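Local coordinates for phosphoenolpyruvate-protein phosphotransferase (Coxiella burnetii, PDB 3TRC) that probably transfers phosphate from phosphoenolpyruvate to a protein histidine, with magnesium as cofactor, the piece here being its GAF domain, at residues V31-L45 with E54-K66. Sequence-based numbering, arbitrary orientation.
Sequences VVRLCEALPADACSL and EYVLMATQGLNSK. With NA (sodium ion), chain C.
Val31 of helix 23-37 presses both methyls onto strand 54-61: CG2 sits on the backbone, 3.6 Å from Thr60 C, and CG1 fills the shallow hollow over Ala59, 4.0 Å from its CB. Gln61 reaches to the helix and crosses Val32 at a slant: its extended chi1 (169°) carries CG to 3.8 Å from Cys35 SG, and the bend at chi2 turns the amide off, with OE1 near Val32 CG2; a water links its NE2 to Asp41 O. On the sheet face turned from the helix, Thr60 OG1 donates to Ser44 OG (2.9 Å), while Leu63 curls back so that CD2 touches that OG and CD1 meets Ala42 CB. Leu57 CD1 packs against Ser44 CB at 3.7 Å. The strands pair antiparallel (163°): Cys43 and Gln61 exchange backbone bonds, and Leu45 O takes a straight bond from Met58 N (167°) and a weak one from Ala59 N, a classic beta bulge. Beyond it, Tyr55 OH binds the sodium ion at 2.7 Å, together with Gly81 and Glu85, in a site that also includes Gly76. The helix thus covers one face of the hairpin 42-49/54-61, part of a six-stranded antiparallel sheet (order 3-2-1-6-5-4) backed by helices, as in GAF domains.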
loop_
_atom_site.group_PDB
_atom_site.type_symbol
_atom_site.label_atom_id
_atom_site.label_comp_id
_atom_site.label_asym_id
_atom_site.label_seq_id
_atom_site.Cartn_x
_atom_site.Cartn_y
_atom_site.Cartn_z
ATOM N N VAL A 31 -5.065 3.275 -13.538
ATOM C CA VAL A 31 -5.055 2.570 -14.817
ATOM C C VAL A 31 -3.955 3.097 -15.746
ATOM O O VAL A 31 -3.332 2.335 -16.492
ATOM C CB VAL A 31 -6.446 2.579 -15.509
ATOM C CG1 VAL A 31 -7.483 1.941 -14.600
ATOM C CG2 VAL A 31 -6.867 3.992 -15.901
ATOM N N VAL A 32 -3.692 4.398 -15.671
ATOM C CA VAL A 32 -2.648 4.997 -16.492
ATOM C C VAL A 32 -1.273 4.551 -16.000
ATOM O O VAL A 32 -0.425 4.135 -16.791
ATOM C CB VAL A 32 -2.723 6.539 -16.481
ATOM C CG1 VAL A 32 -1.469 7.137 -17.110
ATOM C CG2 VAL A 32 -3.964 7.017 -17.222
ATOM N N ARG A 33 -1.068 4.636 -14.689
ATOM C CA ARG A 33 0.226 4.315 -14.090
ATOM C C ARG A 33 0.597 2.857 -14.297
ATOM O O ARG A 33 1.748 2.540 -14.600
ATOM C CB ARG A 33 0.236 4.654 -12.592
ATOM C CG ARG A 33 0.240 6.140 -12.288
ATOM C CD ARG A 33 1.445 6.835 -12.901
ATOM N NE ARG A 33 1.525 8.235 -12.495
ATOM C CZ ARG A 33 2.015 9.208 -13.257
ATOM N NH1 ARG A 33 2.464 8.937 -14.474
ATOM N NH2 ARG A 33 2.053 10.454 -12.804
ATOM N N LEU A 34 -0.369 1.960 -14.113
ATOM C CA LEU A 34 -0.116 0.540 -14.322
ATOM C C LEU A 34 0.388 0.286 -15.732
ATOM O O LEU A 34 1.382 -0.409 -15.931
ATOM C CB LEU A 34 -1.366 -0.302 -14.048
ATOM C CG LEU A 34 -1.616 -0.648 -12.582
ATOM C CD1 LEU A 34 -2.761 -1.636 -12.428
ATOM C CD2 LEU A 34 -0.363 -1.211 -11.990
ATOM N N CYS A 35 -0.298 0.856 -16.716
ATOM C CA CYS A 35 0.101 0.655 -18.104
ATOM C C CYS A 35 1.501 1.194 -18.372
ATOM O O CYS A 35 2.284 0.577 -19.088
ATOM C CB CYS A 35 -0.912 1.285 -19.057
ATOM S SG CYS A 35 -2.407 0.301 -19.188
ATOM N N GLU A 36 1.814 2.350 -17.797
ATOM C CA GLU A 36 3.125 2.954 -17.992
ATOM C C GLU A 36 4.229 2.153 -17.320
ATOM O O GLU A 36 5.324 2.009 -17.868
ATOM C CB GLU A 36 3.148 4.375 -17.422
ATOM C CG GLU A 36 2.321 5.377 -18.189
ATOM C CD GLU A 36 2.242 6.712 -17.471
ATOM O OE1 GLU A 36 2.377 6.730 -16.229
ATOM O OE2 GLU A 36 2.046 7.740 -18.147
ATOM N N ALA A 37 3.941 1.658 -16.119
ATOM C CA ALA A 37 4.983 1.181 -15.214
ATOM C C ALA A 37 5.295 -0.315 -15.288
ATOM O O ALA A 37 6.440 -0.717 -15.076
ATOM C CB ALA A 37 4.659 1.590 -13.771
ATOM N N LEU A 38 4.293 -1.139 -15.578
ATOM C CA LEU A 38 4.512 -2.585 -15.608
ATOM C C LEU A 38 5.543 -3.038 -16.652
ATOM O O LEU A 38 6.480 -3.756 -16.308
ATOM C CB LEU A 38 3.198 -3.354 -15.771
ATOM C CG LEU A 38 2.355 -3.504 -14.508
ATOM C CD1 LEU A 38 1.076 -4.265 -14.822
ATOM C CD2 LEU A 38 3.148 -4.215 -13.419
ATOM N N PRO A 39 5.368 -2.649 -17.929
ATOM C CA PRO A 39 4.222 -1.945 -18.517
ATOM C C PRO A 39 3.136 -2.915 -18.972
ATOM O O PRO A 39 3.331 -4.131 -18.965
ATOM C CB PRO A 39 4.833 -1.269 -19.741
ATOM C CG PRO A 39 5.880 -2.241 -20.189
ATOM C CD PRO A 39 6.451 -2.835 -18.914
ATOM N N ALA A 40 1.990 -2.370 -19.363
ATOM C CA ALA A 40 0.921 -3.161 -19.951
ATOM C C ALA A 40 0.238 -2.304 -21.007
ATOM O O ALA A 40 0.444 -1.097 -21.055
ATOM C CB ALA A 40 -0.080 -3.600 -18.885
ATOM N N ASP A 41 -0.583 -2.919 -21.850
ATOM C CA ASP A 41 -1.200 -2.176 -22.949
ATOM C C ASP A 41 -2.604 -1.661 -22.659
ATOM O O ASP A 41 -3.040 -0.682 -23.263
ATOM C CB ASP A 41 -1.175 -3.002 -24.230
ATOM C CG ASP A 41 0.219 -3.447 -24.585
ATOM O OD1 ASP A 41 1.112 -2.576 -24.695
ATOM O OD2 ASP A 41 0.436 -4.665 -24.707
ATOM N N ALA A 42 -3.298 -2.301 -21.724
ATOM C CA ALA A 42 -4.586 -1.801 -21.274
ATOM C C ALA A 42 -4.808 -2.128 -19.805
ATOM O O ALA A 42 -4.321 -3.134 -19.297
ATOM C CB ALA A 42 -5.724 -2.366 -22.135
ATOM N N CYS A 43 -5.510 -1.246 -19.109
ATOM C CA CYS A 43 -5.877 -1.503 -17.729
ATOM C C CYS A 43 -7.228 -0.863 -17.494
ATOM O O CYS A 43 -7.444 0.292 -17.851
ATOM C CB CYS A 43 -4.833 -0.942 -16.763
ATOM S SG CYS A 43 -5.187 -1.287 -15.033
ATOM N N SER A 44 -8.137 -1.635 -16.912
ATOM C CA SER A 44 -9.500 -1.182 -16.666
ATOM C C SER A 44 -9.917 -1.506 -15.242
ATOM O O SER A 44 -9.470 -2.496 -14.665
ATOM C CB SER A 44 -10.472 -1.849 -17.651
ATOM O OG SER A 44 -10.103 -1.551 -18.992
ATOM N N LEU A 45 -10.780 -0.666 -14.685
ATOM C CA LEU A 45 -11.269 -0.870 -13.332
ATOM C C LEU A 45 -12.789 -0.849 -13.367
ATOM O O LEU A 45 -13.391 0.094 -13.878
ATOM C CB LEU A 45 -10.720 0.219 -12.403
ATOM C CG LEU A 45 -10.819 -0.053 -10.901
ATOM C CD1 LEU A 45 -9.768 0.745 -10.143
ATOM C CD2 LEU A 45 -12.216 0.249 -10.385
ATOM N N GLU A 54 -24.410 -6.065 -12.111
ATOM C CA GLU A 54 -23.475 -5.807 -13.197
ATOM C C GLU A 54 -22.221 -5.117 -12.691
ATOM O O GLU A 54 -22.266 -4.341 -11.739
ATOM C CB GLU A 54 -24.121 -4.901 -14.250
ATOM C CG GLU A 54 -25.329 -5.487 -14.947
ATOM C CD GLU A 54 -26.096 -4.452 -15.752
ATOM O OE1 GLU A 54 -26.171 -3.278 -15.324
ATOM O OE2 GLU A 54 -26.626 -4.816 -16.819
ATOM N N TYR A 55 -21.104 -5.412 -13.343
ATOM C CA TYR A 55 -19.889 -4.634 -13.188
ATOM C C TYR A 55 -19.974 -3.436 -14.112
ATOM O O TYR A 55 -20.354 -3.581 -15.268
ATOM C CB TYR A 55 -18.692 -5.475 -13.601
ATOM C CG TYR A 55 -18.531 -6.697 -12.753
ATOM C CD1 TYR A 55 -18.102 -6.570 -11.445
ATOM C CD2 TYR A 55 -18.810 -7.963 -13.245
ATOM C CE1 TYR A 55 -17.941 -7.649 -10.644
ATOM C CE2 TYR A 55 -18.658 -9.078 -12.430
ATOM C CZ TYR A 55 -18.216 -8.894 -11.123
ATOM O OH TYR A 55 -18.026 -9.932 -10.252
ATOM N N VAL A 56 -19.610 -2.261 -13.610
ATOM C CA VAL A 56 -19.613 -1.055 -14.434
ATOM C C VAL A 56 -18.197 -0.538 -14.627
ATOM O O VAL A 56 -17.457 -0.372 -13.665
ATOM C CB VAL A 56 -20.447 0.059 -13.778
ATOM C CG1 VAL A 56 -20.524 1.272 -14.706
ATOM C CG2 VAL A 56 -21.834 -0.454 -13.450
ATOM N N LEU A 57 -17.805 -0.295 -15.871
ATOM C CA LEU A 57 -16.472 0.244 -16.122
ATOM C C LEU A 57 -16.376 1.646 -15.533
ATOM O O LEU A 57 -17.208 2.510 -15.830
ATOM C CB LEU A 57 -16.191 0.286 -17.622
ATOM C CG LEU A 57 -14.816 0.833 -17.993
ATOM C CD1 LEU A 57 -13.723 -0.134 -17.540
ATOM C CD2 LEU A 57 -14.740 1.066 -19.501
HETATM N N MSE A 58 -15.370 1.883 -14.697
HETATM C CA MSE A 58 -15.242 3.184 -14.034
HETATM C C MSE A 58 -13.944 3.933 -14.358
HETATM O O MSE A 58 -13.814 5.124 -14.070
HETATM C CB MSE A 58 -15.453 3.039 -12.520
HETATM C CG MSE A 58 -16.902 2.701 -12.130
HETATM SE SE MSE A 58 -18.219 4.022 -12.726
HETATM C CE MSE A 58 -17.738 5.452 -11.498
ATOM N N ALA A 59 -12.998 3.236 -14.980
ATOM C CA ALA A 59 -11.759 3.851 -15.441
ATOM C C ALA A 59 -11.078 2.918 -16.425
ATOM O O ALA A 59 -11.133 1.700 -16.270
ATOM C CB ALA A 59 -10.833 4.135 -14.263
ATOM N N THR A 60 -10.444 3.485 -17.443
ATOM C CA THR A 60 -9.700 2.662 -18.380
ATOM C C THR A 60 -8.566 3.437 -19.025
ATOM O O THR A 60 -8.644 4.652 -19.228
ATOM C CB THR A 60 -10.603 2.057 -19.487
ATOM O OG1 THR A 60 -9.864 1.069 -20.220
ATOM C CG2 THR A 60 -11.089 3.140 -20.457
ATOM N N GLN A 61 -7.494 2.711 -19.304
ATOM C CA GLN A 61 -6.450 3.182 -20.191
ATOM C C GLN A 61 -6.307 2.109 -21.260
ATOM O O GLN A 61 -6.062 0.942 -20.952
ATOM C CB GLN A 61 -5.147 3.373 -19.421
ATOM C CG GLN A 61 -3.930 3.604 -20.293
ATOM C CD GLN A 61 -4.023 4.876 -21.109
ATOM O OE1 GLN A 61 -4.691 5.838 -20.720
ATOM N NE2 GLN A 61 -3.356 4.885 -22.258
ATOM N N GLY A 62 -6.507 2.489 -22.516
ATOM C CA GLY A 62 -6.365 1.539 -23.602
ATOM C C GLY A 62 -7.673 1.254 -24.312
ATOM O O GLY A 62 -7.678 0.946 -25.499
ATOM N N LEU A 63 -8.779 1.358 -23.582
ATOM C CA LEU A 63 -10.104 1.112 -24.137
ATOM C C LEU A 63 -10.797 2.417 -24.519
ATOM O O LEU A 63 -10.399 3.497 -24.087
ATOM C CB LEU A 63 -10.979 0.349 -23.136
ATOM C CG LEU A 63 -10.978 -1.183 -23.173
ATOM C CD1 LEU A 63 -9.579 -1.745 -23.374
ATOM C CD2 LEU A 63 -11.635 -1.753 -21.920
ATOM N N ASN A 64 -11.842 2.301 -25.332
ATOM C CA ASN A 64 -12.687 3.430 -25.719
ATOM C C ASN A 64 -13.123 4.232 -24.488
ATOM O O ASN A 64 -13.839 3.716 -23.632
ATOM C CB ASN A 64 -13.893 2.850 -26.476
ATOM C CG ASN A 64 -14.940 3.882 -26.849
ATOM O OD1 ASN A 64 -14.815 5.077 -26.571
ATOM N ND2 ASN A 64 -16.003 3.405 -27.500
ATOM N N SER A 65 -12.680 5.483 -24.385
ATOM C CA SER A 65 -12.920 6.261 -23.167
ATOM C C SER A 65 -14.402 6.522 -22.897
ATOM O O SER A 65 -14.810 6.741 -21.749
ATOM C CB SER A 65 -12.144 7.585 -23.192
ATOM O OG SER A 65 -12.710 8.503 -24.116
ATOM N N LYS A 66 -15.209 6.509 -23.952
ATOM C CA LYS A 66 -16.630 6.783 -23.786
ATOM C C LYS A 66 -17.320 5.631 -23.068
ATOM O O LYS A 66 -18.417 5.798 -22.532
ATOM C CB LYS A 66 -17.314 7.077 -25.131
ATOM C CG LYS A 66 -18.650 7.779 -24.965
ATOM C CD LYS A 66 -19.447 7.850 -26.258
ATOM C CE LYS A 66 -20.855 8.383 -25.990
ATOM N NZ LYS A 66 -21.700 8.412 -27.222
HETATM NA NA NA C . -19.051 -12.266 -11.058
HETATM O O HOH W 1 -2.359 1.987 -23.244
#